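Long-range contacts in exported protein (Bacteroides fragilis, PDB 4JX0), which is of unknown function but binds magnesium and joins an E-set-like N-terminal domain to a probable C-terminal domain of the F5/F8 type C (discoidin-like) family: residues A[240-245]-A[283-288]; A[179-184]-A[273-278]; A[81-86]-A[122-127]; A[36-41]-A[146-151]; A[56-61]-A[132-137]. All coordinates share one frame; numbering follows the deposited sequence.

From the N terminus, three nested loops come first. Contact 4 opens at 36-41 and closes at 146-151; inside it contact 5 joins 56-61 to 132-137, and inside that contact 3 joins 81-86 to 122-127. Contacts 3 and 4 have centres about 7 Å apart, strands 81-87 and 142-150 being paired; the centre of contact 5 is about 29 Å from that of contact 3 and about 31 Å from that of contact 4. In the second domain contacts 2 and 1 cross: 179-184 waits for 273-278, and 240-245, opened between them, is met by 283-288. Asp180-Ser287 and Asn183-Tyr285 bonds hold 179-184 to strand 283-294, while Phe275 packs on both, joining strand 269-276 of the other sheet.

Contact 1. Residues A[240-245]-A[283-288]; sequences GFRLDT and IAYISF
In the C-terminal, probably discoidin-like beta-sandwich, Phe241 and Leu243 pair with Ile286 and Ala284 as the hydrogen-bonded pairs of an antiparallel ladder. Phe241 N reaches Ile286 O at 2.7 Å, and Leu243 N reaches Ala284 O at 2.8 Å; a return bond completes each pair. On the face of Phe241 and Leu243 the contact is apolar: Leu243 CD2 meets Ile286 CD1 at 4.0 Å, and strands 255-263 and 296-304 cover it. The other face is mixed, with Arg242, Asp244 and Tyr285 beside Ile283. Arg242 lies alongside Tyr285, and Ile283 CG2 sits over the guanidinium centre. Arg242 NH1 bonds, in the guanidinium plane, to the syn lone pair of Asp244 OD1 at 3.0 Å within a salt bridge. Asp244 adjoins the magnesium ligands Asn314 and Glu315, so Arg242 may balance the charge of Asp244, whose side chain is about 7 Å from the magnesium ion. A water bridges the remaining gap, 3.1 Å from Arg242 NE and 2.7 Å from Tyr285 OH.

Contact 2. Residues A[179-184]-A[273-278]; sequences IDSSNK and GVFDRK
Phe275 runs its side chain alongside 179-183: CB packs on Ile179 CG2 at 3.8 Å, and CD1 and CE1 lie near Ser181 CA. A chi1 of 174°, opposite the main-chain nitrogen, sends the Phe275 ring along this segment. Asp180 O approaches the ring edge in its plane, 4.0 Å from Phe275 CD1, and Asn183 OD1 also comes to the edge, near CZ. Ile179 fills the start of the contact, its CG1 resting at 3.9 Å on the CA of Gly273, a residue without a side chain.

The direct polar link is made by Ser181, whose OG accepts the backbone N-H of Asp276 at 3.2 Å with a fairly straight angle of 157°. Farther on, Asn183 crosses Arg277 obliquely, OD1 lying 3.5 Å from Arg277 CD and the amide tilted 43° from the guanidinium. Their polar ends serve other partners: Asn183 OD1 takes the N-H of Tyr285, while Arg277 forms a salt bridge with Asp281 and bonds to Leu255 O. Within 179-184, Ser182 OG donates to Asp180 OD2 and accepts from Lys184 N, an ST turn. Strand 179-180 belongs to one sheet and strand 269-276 is an outer strand of the other, so this border is closed mainly by van der Waals packing, with one hydrogen bond between the segments.

Contact 3. Residues A[81-86]-A[122-127]; sequences IKVNLM and LETTVK
Val126 fits its two methyl groups between Val83 and Leu85, and this is where the packing is densest. The methyls diverge along strand 81-86, CG1 standing opposite the carbonyl carbon of Val126 (chi1 -68°). Val126 CG1 lies 3.7 Å from Val83 O and 3.9 Å from Val83 CG2, while Val126 CG2 presses on Leu85 CD1 at 3.5 Å. Both neighbouring side chains lie at roughly a right angle to that of Val126. Two residues earlier on each strand, Val83 and Thr124 meet tip to tip, CG2 to CG2 at 3.6 Å.

Away from this apolar strip the contact thins quickly. Asn84 offers chiefly its CA, 4.0 Å from Val126 CG1; its OD1 instead accepts the N-H of Leu85. Lys82 and Thr125 point away from the contact and are exposed. A bound magnesium ion lies about 4 Å from the side chain of Thr124.

The strands run 32° apart, with axes 6.8 Å from each other at closest approach, and are not paired directly: strand 110-117 stands between them in sheet order. Phe69 and Val71 of strand 66-73 pack on Val126, while Phe112 of strand 110-117 and Ile146 of strand 142-150 enclose Leu85.

Contact 4. Residues A[36-41]-A[146-151]; sequences DLVYLG and IKLTME
Leu148 meets Leu40, Tyr39 and Val38 across the interior of the E-set-like N-terminal domain, where the curled sheet brings strands 142-150 and 36-41 face to face. The strands are not neighbours in the sheet; their axes come within 8.1 Å at 147°, so the strands meet through packing, without backbone pairing. Leu148 places CG anti to its backbone N (chi1 -176°), which carries the branch out toward the opposite strand. Leu148 CB lies 3.7 Å from Leu40 CD1, and CG follows at 3.9 Å from the same methyl. At the fork, Leu148 CD1 is 3.7 Å from Leu40 CD1, as the two leucines slide past each other in opposite directions. The second tip, Leu148 CD2, goes farther: it touches Leu40 CD1, then settles 4.0 Å from Tyr39 CA and 4.1 Å from Val38 CG1. Tyr39 thus presents backbone here; its CB points away from 146-151, and its hydroxyl bonds to Glu22. Val71 of strand 66-73 touches both Val38 and Leu148, adding to the apolar layer, while Leu157 packs on both Val38 and Met150. The last member of the row is the selenomethionine Met150, whose SE stands 4.2 Å from Val38 CG2.

Contact 5. Residues A[56-61]-A[132-137]; sequences LVNTTL and DVEKLN
With chi1 at -65°, Thr59 holds OG1 beside its own backbone N, so hydroxyl and N-H together face the turn at 133-136. The N-H of Thr59 bonds in the carbonyl plane to a lone pair of Glu134 O at 2.7 Å. Thr59 OG1 donates to Leu136 O at 2.7 Å, from well above that carbonyl plane, and in addition accepts from the amide of Asn54. Lys135, bent at chi2 (-71°) and chi3 (109°), folds back so that NZ donates to Val57 O at 2.8 Å; its CE passes 3.2 Å from Asn58 OD1. A water donates to Val57 O as well and, weakly, to Glu134 O. Beyond Thr59 the side chains of Leu61 and Val133 cross at about a right angle, CD1 of Leu61 4.2 Å from CG2 of Val133. Leu136 N returns to Val133 O at 2.8 Å, closing a type I beta turn, and Leu136 then centres an inverse gamma turn; this turn pair docks on strand 59-61, an outermost strand of the N-terminal domain's sheet.

Contact 1. Residues A[240-245]-A[283-288]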
# COMPACT_ATOMS: atom_id res chain seq x y z
N GLY A 240 -1.10 9.28 24.19
CA GLY A 240 -2.10 9.07 23.15
C GLY A 240 -3.17 10.15 23.08
O GLY A 240 -2.98 11.24 23.62
N PHE A 241 -4.31 9.84 22.42
CA PHE A 241 -5.43 10.78 22.26
C PHE A 241 -6.78 10.12 22.38
O PHE A 241 -6.92 8.93 22.11
CB PHE A 241 -5.37 11.43 20.87
CG PHE A 241 -4.11 12.22 20.60
CD1 PHE A 241 -2.98 11.60 20.09
CD2 PHE A 241 -4.04 13.57 20.92
CE1 PHE A 241 -1.81 12.32 19.87
CE2 PHE A 241 -2.86 14.28 20.72
CZ PHE A 241 -1.76 13.66 20.18
N ARG A 242 -7.80 10.92 22.72
CA ARG A 242 -9.22 10.55 22.77
C ARG A 242 -9.90 11.42 21.74
O ARG A 242 -9.97 12.64 21.93
CB ARG A 242 -9.81 10.75 24.18
CG ARG A 242 -11.35 10.61 24.33
CD ARG A 242 -11.90 11.52 25.43
NE ARG A 242 -12.77 10.83 26.41
CZ ARG A 242 -14.10 10.78 26.39
NH1 ARG A 242 -14.79 11.37 25.41
NH2 ARG A 242 -14.76 10.14 27.35
N LEU A 243 -10.34 10.82 20.63
CA LEU A 243 -11.03 11.52 19.55
C LEU A 243 -12.52 11.16 19.61
O LEU A 243 -12.87 10.02 19.31
CB LEU A 243 -10.44 11.15 18.17
CG LEU A 243 -9.27 11.98 17.69
CD1 LEU A 243 -8.08 11.83 18.60
CD2 LEU A 243 -8.89 11.61 16.27
N ASP A 244 -13.38 12.10 20.01
CA ASP A 244 -14.82 11.85 20.02
C ASP A 244 -15.31 11.89 18.61
O ASP A 244 -15.05 12.85 17.90
CB ASP A 244 -15.57 12.85 20.89
CG ASP A 244 -15.37 12.55 22.34
OD1 ASP A 244 -14.25 12.78 22.84
OD2 ASP A 244 -16.29 11.95 22.96
N THR A 245 -16.01 10.85 18.19
CA THR A 245 -16.48 10.72 16.82
C THR A 245 -17.96 10.37 16.83
O THR A 245 -18.60 10.34 17.88
CB THR A 245 -15.57 9.69 16.11
OG1 THR A 245 -15.80 9.73 14.71
CG2 THR A 245 -15.74 8.27 16.64
N ILE A 283 -16.29 7.09 21.18
CA ILE A 283 -15.00 7.51 21.77
C ILE A 283 -13.86 6.64 21.21
O ILE A 283 -13.75 5.47 21.57
CB ILE A 283 -15.01 7.47 23.31
CG1 ILE A 283 -16.17 8.33 23.91
CG2 ILE A 283 -13.66 7.96 23.86
CD1 ILE A 283 -17.08 7.60 24.74
N ALA A 284 -13.01 7.24 20.36
CA ALA A 284 -11.85 6.56 19.78
C ALA A 284 -10.62 6.88 20.61
O ALA A 284 -10.32 8.06 20.78
CB ALA A 284 -11.64 6.99 18.34
N TYR A 285 -9.94 5.86 21.17
CA TYR A 285 -8.73 6.04 21.97
C TYR A 285 -7.55 5.59 21.14
O TYR A 285 -7.43 4.39 20.88
CB TYR A 285 -8.79 5.25 23.29
CG TYR A 285 -9.71 5.86 24.32
CD1 TYR A 285 -9.32 6.97 25.07
CD2 TYR A 285 -10.96 5.31 24.59
CE1 TYR A 285 -10.15 7.51 26.05
CE2 TYR A 285 -11.79 5.83 25.58
CZ TYR A 285 -11.38 6.93 26.31
OH TYR A 285 -12.26 7.48 27.21
N ILE A 286 -6.71 6.53 20.69
CA ILE A 286 -5.52 6.24 19.89
C ILE A 286 -4.35 6.28 20.86
O ILE A 286 -4.12 7.33 21.45
CB ILE A 286 -5.38 7.27 18.74
CG1 ILE A 286 -6.70 7.35 17.93
CG2 ILE A 286 -4.18 6.91 17.84
CD1 ILE A 286 -6.74 8.34 16.89
N SER A 287 -3.64 5.15 21.07
CA SER A 287 -2.54 5.08 22.05
C SER A 287 -1.21 4.76 21.42
O SER A 287 -1.13 3.88 20.57
CB SER A 287 -2.83 4.01 23.10
OG SER A 287 -3.96 4.32 23.89
N PHE A 288 -0.15 5.42 21.91
CA PHE A 288 1.21 5.13 21.50
C PHE A 288 1.71 3.95 22.34
O PHE A 288 1.62 4.01 23.57
CB PHE A 288 2.13 6.35 21.70
CG PHE A 288 1.89 7.49 20.73
CD1 PHE A 288 2.20 7.35 19.39
CD2 PHE A 288 1.46 8.72 21.18
CE1 PHE A 288 2.01 8.41 18.50
CE2 PHE A 288 1.28 9.78 20.29
CZ PHE A 288 1.56 9.62 18.95
O HOH W 1 -11.22 9.47 28.78

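Contact 2. Residues A[179-184]-A[273-278]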
# COMPACT_ATOMS: atom_id res chain seq x y z
N ILE A 179 1.42 2.27 17.23
CA ILE A 179 0.05 2.69 17.46
C ILE A 179 -0.76 1.48 17.90
O ILE A 179 -0.84 0.49 17.16
CB ILE A 179 -0.56 3.40 16.22
CG1 ILE A 179 0.16 4.74 15.91
CG2 ILE A 179 -2.06 3.62 16.39
CD1 ILE A 179 -0.01 5.87 16.91
N ASP A 180 -1.35 1.54 19.11
CA ASP A 180 -2.20 0.49 19.65
C ASP A 180 -3.66 0.80 19.30
O ASP A 180 -4.16 1.88 19.62
CB ASP A 180 -2.00 0.36 21.17
CG ASP A 180 -2.82 -0.75 21.79
OD1 ASP A 180 -2.54 -1.93 21.51
OD2 ASP A 180 -3.77 -0.43 22.53
N SER A 181 -4.34 -0.16 18.65
CA SER A 181 -5.72 -0.03 18.18
C SER A 181 -6.73 -0.81 19.06
O SER A 181 -7.85 -1.08 18.61
CB SER A 181 -5.80 -0.53 16.74
OG SER A 181 -4.74 -0.01 15.95
N SER A 182 -6.38 -1.11 20.32
CA SER A 182 -7.27 -1.83 21.23
C SER A 182 -8.48 -0.98 21.64
O SER A 182 -9.46 -1.54 22.12
CB SER A 182 -6.52 -2.25 22.48
OG SER A 182 -6.26 -1.14 23.31
N ASN A 183 -8.37 0.37 21.56
CA ASN A 183 -9.42 1.30 21.95
C ASN A 183 -9.68 1.29 23.47
O ASN A 183 -10.69 1.82 23.92
CB ASN A 183 -10.72 1.03 21.19
CG ASN A 183 -11.55 2.26 20.99
OD1 ASN A 183 -11.07 3.25 20.46
ND2 ASN A 183 -12.80 2.25 21.44
N LYS A 184 -8.73 0.78 24.26
CA LYS A 184 -8.84 0.77 25.72
C LYS A 184 -8.67 2.21 26.19
O LYS A 184 -7.89 2.95 25.59
CB LYS A 184 -7.78 -0.18 26.32
CG LYS A 184 -7.82 -0.33 27.83
CD LYS A 184 -6.79 -1.36 28.31
CE LYS A 184 -6.70 -1.45 29.82
NZ LYS A 184 -5.64 -2.39 30.26
N GLY A 273 2.49 4.61 12.74
CA GLY A 273 1.64 3.46 12.53
C GLY A 273 0.23 3.83 12.10
O GLY A 273 -0.11 5.00 11.95
N VAL A 274 -0.59 2.80 11.89
CA VAL A 274 -1.97 2.97 11.49
C VAL A 274 -2.88 2.59 12.65
O VAL A 274 -2.77 1.49 13.20
CB VAL A 274 -2.29 2.12 10.23
CG1 VAL A 274 -3.77 2.24 9.85
CG2 VAL A 274 -1.40 2.53 9.06
N PHE A 275 -3.78 3.51 13.02
CA PHE A 275 -4.82 3.23 13.99
C PHE A 275 -5.91 2.54 13.19
O PHE A 275 -6.17 2.98 12.08
CB PHE A 275 -5.33 4.51 14.65
CG PHE A 275 -6.51 4.27 15.57
CD1 PHE A 275 -6.34 3.65 16.80
CD2 PHE A 275 -7.78 4.72 15.23
CE1 PHE A 275 -7.42 3.48 17.66
CE2 PHE A 275 -8.85 4.53 16.09
CZ PHE A 275 -8.66 3.92 17.30
N ASP A 276 -6.45 1.42 13.67
CA ASP A 276 -7.50 0.68 12.97
C ASP A 276 -8.26 -0.13 14.00
O ASP A 276 -7.92 -1.30 14.25
CB ASP A 276 -6.91 -0.20 11.85
CG ASP A 276 -7.91 -1.02 11.04
OD1 ASP A 276 -9.11 -0.68 11.05
OD2 ASP A 276 -7.48 -1.98 10.36
N ARG A 277 -9.25 0.50 14.67
CA ARG A 277 -9.98 -0.15 15.75
C ARG A 277 -11.07 -1.08 15.22
O ARG A 277 -11.49 -0.98 14.06
CB ARG A 277 -10.58 0.84 16.75
CG ARG A 277 -11.53 1.88 16.19
CD ARG A 277 -12.33 2.55 17.28
NE ARG A 277 -13.22 3.57 16.74
CZ ARG A 277 -14.22 4.15 17.39
NH1 ARG A 277 -14.50 3.80 18.65
NH2 ARG A 277 -14.96 5.07 16.80
N LYS A 278 -11.48 -2.01 16.09
CA LYS A 278 -12.51 -3.00 15.83
C LYS A 278 -13.74 -2.79 16.73
O LYS A 278 -14.73 -3.48 16.55
CB LYS A 278 -11.90 -4.40 16.06
CG LYS A 278 -11.02 -4.90 14.90
CD LYS A 278 -9.66 -5.43 15.37
CE LYS A 278 -8.67 -4.33 15.70
NZ LYS A 278 -7.55 -4.81 16.55

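Contact 3. Residues A[81-86]-A[122-127]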
# COMPACT_ATOMS: atom_id res chain seq x y z
N ILE A 81 2.06 -27.06 -23.10
CA ILE A 81 3.19 -26.13 -23.17
C ILE A 81 3.57 -25.73 -21.75
O ILE A 81 2.76 -25.10 -21.08
CB ILE A 81 2.87 -24.85 -24.02
CG1 ILE A 81 2.29 -25.19 -25.41
CG2 ILE A 81 4.12 -23.98 -24.17
CD1 ILE A 81 1.35 -24.16 -25.90
N LYS A 82 4.78 -26.09 -21.30
CA LYS A 82 5.25 -25.70 -19.97
C LYS A 82 5.83 -24.30 -20.06
O LYS A 82 6.73 -24.08 -20.88
CB LYS A 82 6.29 -26.69 -19.41
CG LYS A 82 5.73 -28.06 -19.07
CD LYS A 82 6.76 -28.93 -18.36
CE LYS A 82 6.17 -30.18 -17.75
NZ LYS A 82 7.15 -30.90 -16.89
N VAL A 83 5.34 -23.36 -19.24
CA VAL A 83 5.80 -21.97 -19.24
C VAL A 83 6.26 -21.57 -17.84
O VAL A 83 5.79 -22.12 -16.84
CB VAL A 83 4.72 -20.98 -19.75
CG1 VAL A 83 4.52 -21.14 -21.25
CG2 VAL A 83 3.39 -21.13 -19.00
N ASN A 84 7.17 -20.61 -17.77
CA ASN A 84 7.69 -20.11 -16.50
C ASN A 84 8.29 -18.73 -16.68
O ASN A 84 8.55 -18.33 -17.81
CB ASN A 84 8.74 -21.08 -15.92
CG ASN A 84 8.87 -21.04 -14.40
OD1 ASN A 84 8.46 -20.08 -13.72
ND2 ASN A 84 9.44 -22.09 -13.82
N LEU A 85 8.51 -18.00 -15.57
CA LEU A 85 9.16 -16.70 -15.59
C LEU A 85 10.60 -16.83 -15.11
O LEU A 85 10.92 -17.74 -14.36
CB LEU A 85 8.44 -15.69 -14.70
CG LEU A 85 7.12 -15.17 -15.21
CD1 LEU A 85 6.32 -14.58 -14.09
CD2 LEU A 85 7.33 -14.13 -16.31
N MSE A 86 11.44 -15.89 -15.51
CA MSE A 86 12.82 -15.88 -15.03
C MSE A 86 13.26 -14.45 -14.83
O MSE A 86 12.73 -13.55 -15.48
CB MSE A 86 13.76 -16.64 -15.97
CG MSE A 86 14.05 -15.95 -17.28
SE MSE A 86 15.56 -16.79 -18.12
CE MSE A 86 17.02 -15.88 -17.12
N LEU A 122 -6.37 -21.99 -23.37
CA LEU A 122 -5.92 -20.70 -23.89
C LEU A 122 -5.16 -19.88 -22.84
O LEU A 122 -4.51 -18.90 -23.21
CB LEU A 122 -7.11 -19.88 -24.41
CG LEU A 122 -7.73 -20.32 -25.73
CD1 LEU A 122 -9.04 -19.61 -25.96
CD2 LEU A 122 -6.79 -20.08 -26.91
N GLU A 123 -5.26 -20.23 -21.53
CA GLU A 123 -4.60 -19.48 -20.47
C GLU A 123 -4.05 -20.38 -19.37
O GLU A 123 -4.49 -21.52 -19.20
CB GLU A 123 -5.58 -18.49 -19.80
CG GLU A 123 -6.36 -17.58 -20.75
CD GLU A 123 -7.26 -16.55 -20.09
OE1 GLU A 123 -7.71 -16.80 -18.94
OE2 GLU A 123 -7.55 -15.51 -20.72
N THR A 124 -3.10 -19.84 -18.62
CA THR A 124 -2.52 -20.47 -17.42
C THR A 124 -1.95 -19.33 -16.55
O THR A 124 -2.09 -18.15 -16.92
CB THR A 124 -1.49 -21.57 -17.78
OG1 THR A 124 -1.32 -22.42 -16.64
CG2 THR A 124 -0.14 -21.02 -18.19
N THR A 125 -1.35 -19.67 -15.41
CA THR A 125 -0.74 -18.67 -14.53
C THR A 125 0.64 -19.14 -14.12
O THR A 125 0.88 -20.34 -13.97
CB THR A 125 -1.62 -18.37 -13.28
OG1 THR A 125 -1.92 -19.58 -12.59
CG2 THR A 125 -2.90 -17.64 -13.61
N VAL A 126 1.54 -18.17 -13.91
CA VAL A 126 2.90 -18.38 -13.43
C VAL A 126 3.06 -17.46 -12.22
O VAL A 126 2.55 -16.34 -12.25
CB VAL A 126 3.97 -18.17 -14.53
CG1 VAL A 126 3.87 -19.26 -15.58
CG2 VAL A 126 3.85 -16.80 -15.17
N LYS A 127 3.65 -17.96 -11.13
CA LYS A 127 3.74 -17.23 -9.87
C LYS A 127 5.16 -16.78 -9.54
O LYS A 127 6.12 -17.51 -9.78
CB LYS A 127 3.23 -18.14 -8.73
CG LYS A 127 2.38 -17.42 -7.70
CD LYS A 127 2.11 -18.28 -6.45
CE LYS A 127 1.15 -19.43 -6.68
NZ LYS A 127 1.03 -20.29 -5.48

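Contact 4. Residues A[36-41]-A[146-151]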
# COMPACT_ATOMS: atom_id res chain seq x y z
N ASP A 36 1.63 -19.75 -33.64
CA ASP A 36 0.81 -19.41 -32.49
C ASP A 36 1.72 -18.70 -31.51
O ASP A 36 2.88 -19.09 -31.38
CB ASP A 36 0.15 -20.65 -31.86
CG ASP A 36 -0.87 -21.34 -32.76
OD1 ASP A 36 -1.52 -20.63 -33.56
OD2 ASP A 36 -1.00 -22.58 -32.67
N LEU A 37 1.25 -17.63 -30.88
CA LEU A 37 2.11 -16.86 -29.98
C LEU A 37 1.72 -17.08 -28.54
O LEU A 37 0.53 -17.16 -28.24
CB LEU A 37 2.05 -15.37 -30.31
CG LEU A 37 2.40 -14.99 -31.75
CD1 LEU A 37 2.05 -13.55 -32.02
CD2 LEU A 37 3.85 -15.25 -32.04
N VAL A 38 2.73 -17.18 -27.65
CA VAL A 38 2.55 -17.31 -26.19
C VAL A 38 3.01 -15.98 -25.60
O VAL A 38 4.09 -15.51 -25.92
CB VAL A 38 3.31 -18.52 -25.60
CG1 VAL A 38 3.03 -18.67 -24.11
CG2 VAL A 38 2.95 -19.81 -26.34
N TYR A 39 2.17 -15.35 -24.77
CA TYR A 39 2.51 -14.04 -24.23
C TYR A 39 1.85 -13.80 -22.87
O TYR A 39 1.05 -14.61 -22.41
CB TYR A 39 2.09 -12.95 -25.24
CG TYR A 39 0.61 -12.89 -25.53
CD1 TYR A 39 0.00 -13.80 -26.38
CD2 TYR A 39 -0.18 -11.89 -24.99
CE1 TYR A 39 -1.36 -13.76 -26.64
CE2 TYR A 39 -1.55 -11.82 -25.26
CZ TYR A 39 -2.13 -12.75 -26.10
OH TYR A 39 -3.48 -12.70 -26.36
N LEU A 40 2.22 -12.68 -22.24
CA LEU A 40 1.73 -12.27 -20.93
C LEU A 40 0.42 -11.45 -21.06
O LEU A 40 0.37 -10.46 -21.79
CB LEU A 40 2.81 -11.43 -20.21
CG LEU A 40 3.50 -12.05 -19.02
CD1 LEU A 40 4.13 -13.34 -19.37
CD2 LEU A 40 4.59 -11.12 -18.51
N GLY A 41 -0.60 -11.87 -20.31
CA GLY A 41 -1.88 -11.19 -20.25
C GLY A 41 -1.90 -10.17 -19.12
O GLY A 41 -1.71 -10.55 -17.96
N ILE A 146 11.47 -9.30 -15.30
CA ILE A 146 11.24 -10.74 -15.49
C ILE A 146 10.79 -10.99 -16.92
O ILE A 146 10.11 -10.13 -17.50
CB ILE A 146 10.23 -11.32 -14.47
CG1 ILE A 146 9.03 -10.39 -14.26
CG2 ILE A 146 10.93 -11.61 -13.17
CD1 ILE A 146 7.76 -11.06 -13.77
N LYS A 147 11.18 -12.14 -17.50
CA LYS A 147 10.78 -12.49 -18.87
C LYS A 147 10.13 -13.86 -18.89
O LYS A 147 10.49 -14.73 -18.11
CB LYS A 147 11.96 -12.42 -19.87
CG LYS A 147 13.08 -13.42 -19.66
CD LYS A 147 14.14 -13.25 -20.74
CE LYS A 147 15.26 -14.27 -20.65
NZ LYS A 147 16.31 -14.06 -21.69
N LEU A 148 9.17 -14.03 -19.81
CA LEU A 148 8.47 -15.29 -19.99
C LEU A 148 9.33 -16.26 -20.80
O LEU A 148 10.03 -15.84 -21.73
CB LEU A 148 7.13 -15.03 -20.70
CG LEU A 148 6.21 -16.22 -20.90
CD1 LEU A 148 5.68 -16.73 -19.58
CD2 LEU A 148 5.09 -15.88 -21.84
N THR A 149 9.30 -17.56 -20.43
CA THR A 149 10.09 -18.60 -21.10
C THR A 149 9.25 -19.85 -21.34
O THR A 149 8.23 -20.04 -20.68
CB THR A 149 11.32 -18.97 -20.25
OG1 THR A 149 10.91 -19.61 -19.04
CG2 THR A 149 12.19 -17.78 -19.93
N MSE A 150 9.69 -20.70 -22.28
CA MSE A 150 9.08 -21.99 -22.59
C MSE A 150 10.11 -23.07 -22.31
O MSE A 150 11.28 -22.87 -22.64
CB MSE A 150 8.64 -22.06 -24.05
CG MSE A 150 7.36 -21.32 -24.33
SE MSE A 150 6.73 -21.67 -26.14
CE MSE A 150 8.31 -21.21 -27.17
N GLU A 151 9.69 -24.19 -21.73
CA GLU A 151 10.64 -25.25 -21.37
C GLU A 151 11.21 -25.97 -22.60
O GLU A 151 12.42 -25.89 -22.85
CB GLU A 151 9.99 -26.27 -20.41
CG GLU A 151 10.96 -27.24 -19.78
CD GLU A 151 10.29 -28.25 -18.88
OE1 GLU A 151 9.89 -27.87 -17.76
OE2 GLU A 151 10.14 -29.42 -19.31

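Contact 5. Residues A[56-61]-A[132-137]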
# COMPACT_ATOMS: atom_id res chain seq x y z
N LEU A 56 12.39 0.35 11.22
CA LEU A 56 13.76 0.52 11.70
C LEU A 56 14.34 -0.80 12.27
O LEU A 56 15.40 -0.77 12.88
CB LEU A 56 13.88 1.66 12.71
CG LEU A 56 13.20 2.97 12.32
CD1 LEU A 56 13.45 4.02 13.36
CD2 LEU A 56 13.69 3.46 10.97
N VAL A 57 13.67 -1.95 12.02
CA VAL A 57 14.13 -3.27 12.47
C VAL A 57 13.99 -4.26 11.31
O VAL A 57 14.99 -4.85 10.90
CB VAL A 57 13.37 -3.77 13.73
CG1 VAL A 57 14.03 -5.02 14.31
CG2 VAL A 57 13.27 -2.69 14.80
N ASN A 58 12.76 -4.46 10.79
CA ASN A 58 12.48 -5.37 9.68
C ASN A 58 11.55 -4.76 8.63
O ASN A 58 10.62 -4.02 8.98
CB ASN A 58 11.81 -6.65 10.21
CG ASN A 58 12.67 -7.45 11.14
OD1 ASN A 58 13.67 -8.04 10.73
ND2 ASN A 58 12.28 -7.53 12.40
N THR A 59 11.76 -5.16 7.36
CA THR A 59 10.91 -4.77 6.24
C THR A 59 9.77 -5.78 6.15
O THR A 59 9.98 -6.98 6.34
CB THR A 59 11.73 -4.67 4.95
OG1 THR A 59 12.66 -3.61 5.12
CG2 THR A 59 10.86 -4.41 3.71
N THR A 60 8.56 -5.29 5.87
CA THR A 60 7.36 -6.12 5.72
C THR A 60 6.63 -5.69 4.48
O THR A 60 6.48 -4.49 4.25
CB THR A 60 6.45 -5.98 6.95
OG1 THR A 60 7.20 -6.15 8.15
CG2 THR A 60 5.29 -6.97 6.94
N LEU A 61 6.12 -6.65 3.71
CA LEU A 61 5.34 -6.31 2.52
C LEU A 61 3.93 -5.90 2.92
O LEU A 61 3.32 -6.53 3.77
CB LEU A 61 5.27 -7.48 1.55
CG LEU A 61 6.52 -7.65 0.70
CD1 LEU A 61 6.78 -9.09 0.40
CD2 LEU A 61 6.42 -6.84 -0.57
N ASP A 132 11.75 -13.77 2.48
CA ASP A 132 12.78 -13.24 3.39
C ASP A 132 13.22 -11.79 3.07
O ASP A 132 14.41 -11.51 2.94
CB ASP A 132 14.01 -14.18 3.37
CG ASP A 132 13.69 -15.60 3.78
OD1 ASP A 132 12.99 -15.79 4.80
OD2 ASP A 132 14.15 -16.54 3.08
N VAL A 133 12.26 -10.89 2.95
CA VAL A 133 12.53 -9.48 2.66
C VAL A 133 12.95 -8.71 3.91
O VAL A 133 13.43 -7.60 3.77
CB VAL A 133 11.33 -8.77 1.96
CG1 VAL A 133 10.97 -9.47 0.66
CG2 VAL A 133 10.11 -8.65 2.87
N GLU A 134 12.75 -9.28 5.12
CA GLU A 134 13.03 -8.65 6.43
C GLU A 134 14.23 -7.69 6.47
O GLU A 134 14.05 -6.55 6.88
CB GLU A 134 13.23 -9.72 7.52
CG GLU A 134 12.04 -10.63 7.77
CD GLU A 134 12.14 -12.05 7.21
OE1 GLU A 134 13.13 -12.36 6.51
OE2 GLU A 134 11.20 -12.84 7.46
N LYS A 135 15.44 -8.11 6.03
CA LYS A 135 16.64 -7.25 6.09
C LYS A 135 16.88 -6.40 4.79
O LYS A 135 17.90 -5.70 4.72
CB LYS A 135 17.87 -8.10 6.40
CG LYS A 135 17.80 -8.80 7.76
CD LYS A 135 17.94 -7.85 8.97
CE LYS A 135 16.66 -7.63 9.75
NZ LYS A 135 16.91 -6.91 11.03
N LEU A 136 15.94 -6.39 3.81
CA LEU A 136 16.04 -5.55 2.62
C LEU A 136 15.52 -4.17 3.03
O LEU A 136 14.32 -3.93 2.98
CB LEU A 136 15.23 -6.15 1.44
CG LEU A 136 15.62 -7.55 0.96
CD1 LEU A 136 14.72 -8.00 -0.17
CD2 LEU A 136 17.05 -7.60 0.51
N ASN A 137 16.43 -3.29 3.51
CA ASN A 137 16.05 -1.98 4.07
C ASN A 137 16.54 -0.76 3.25
O ASN A 137 16.69 0.33 3.82
CB ASN A 137 16.58 -1.88 5.50
CG ASN A 137 18.08 -1.81 5.63
OD1 ASN A 137 18.82 -2.18 4.72
ND2 ASN A 137 18.55 -1.35 6.78
O HOH W 2 15.81 -4.07 8.30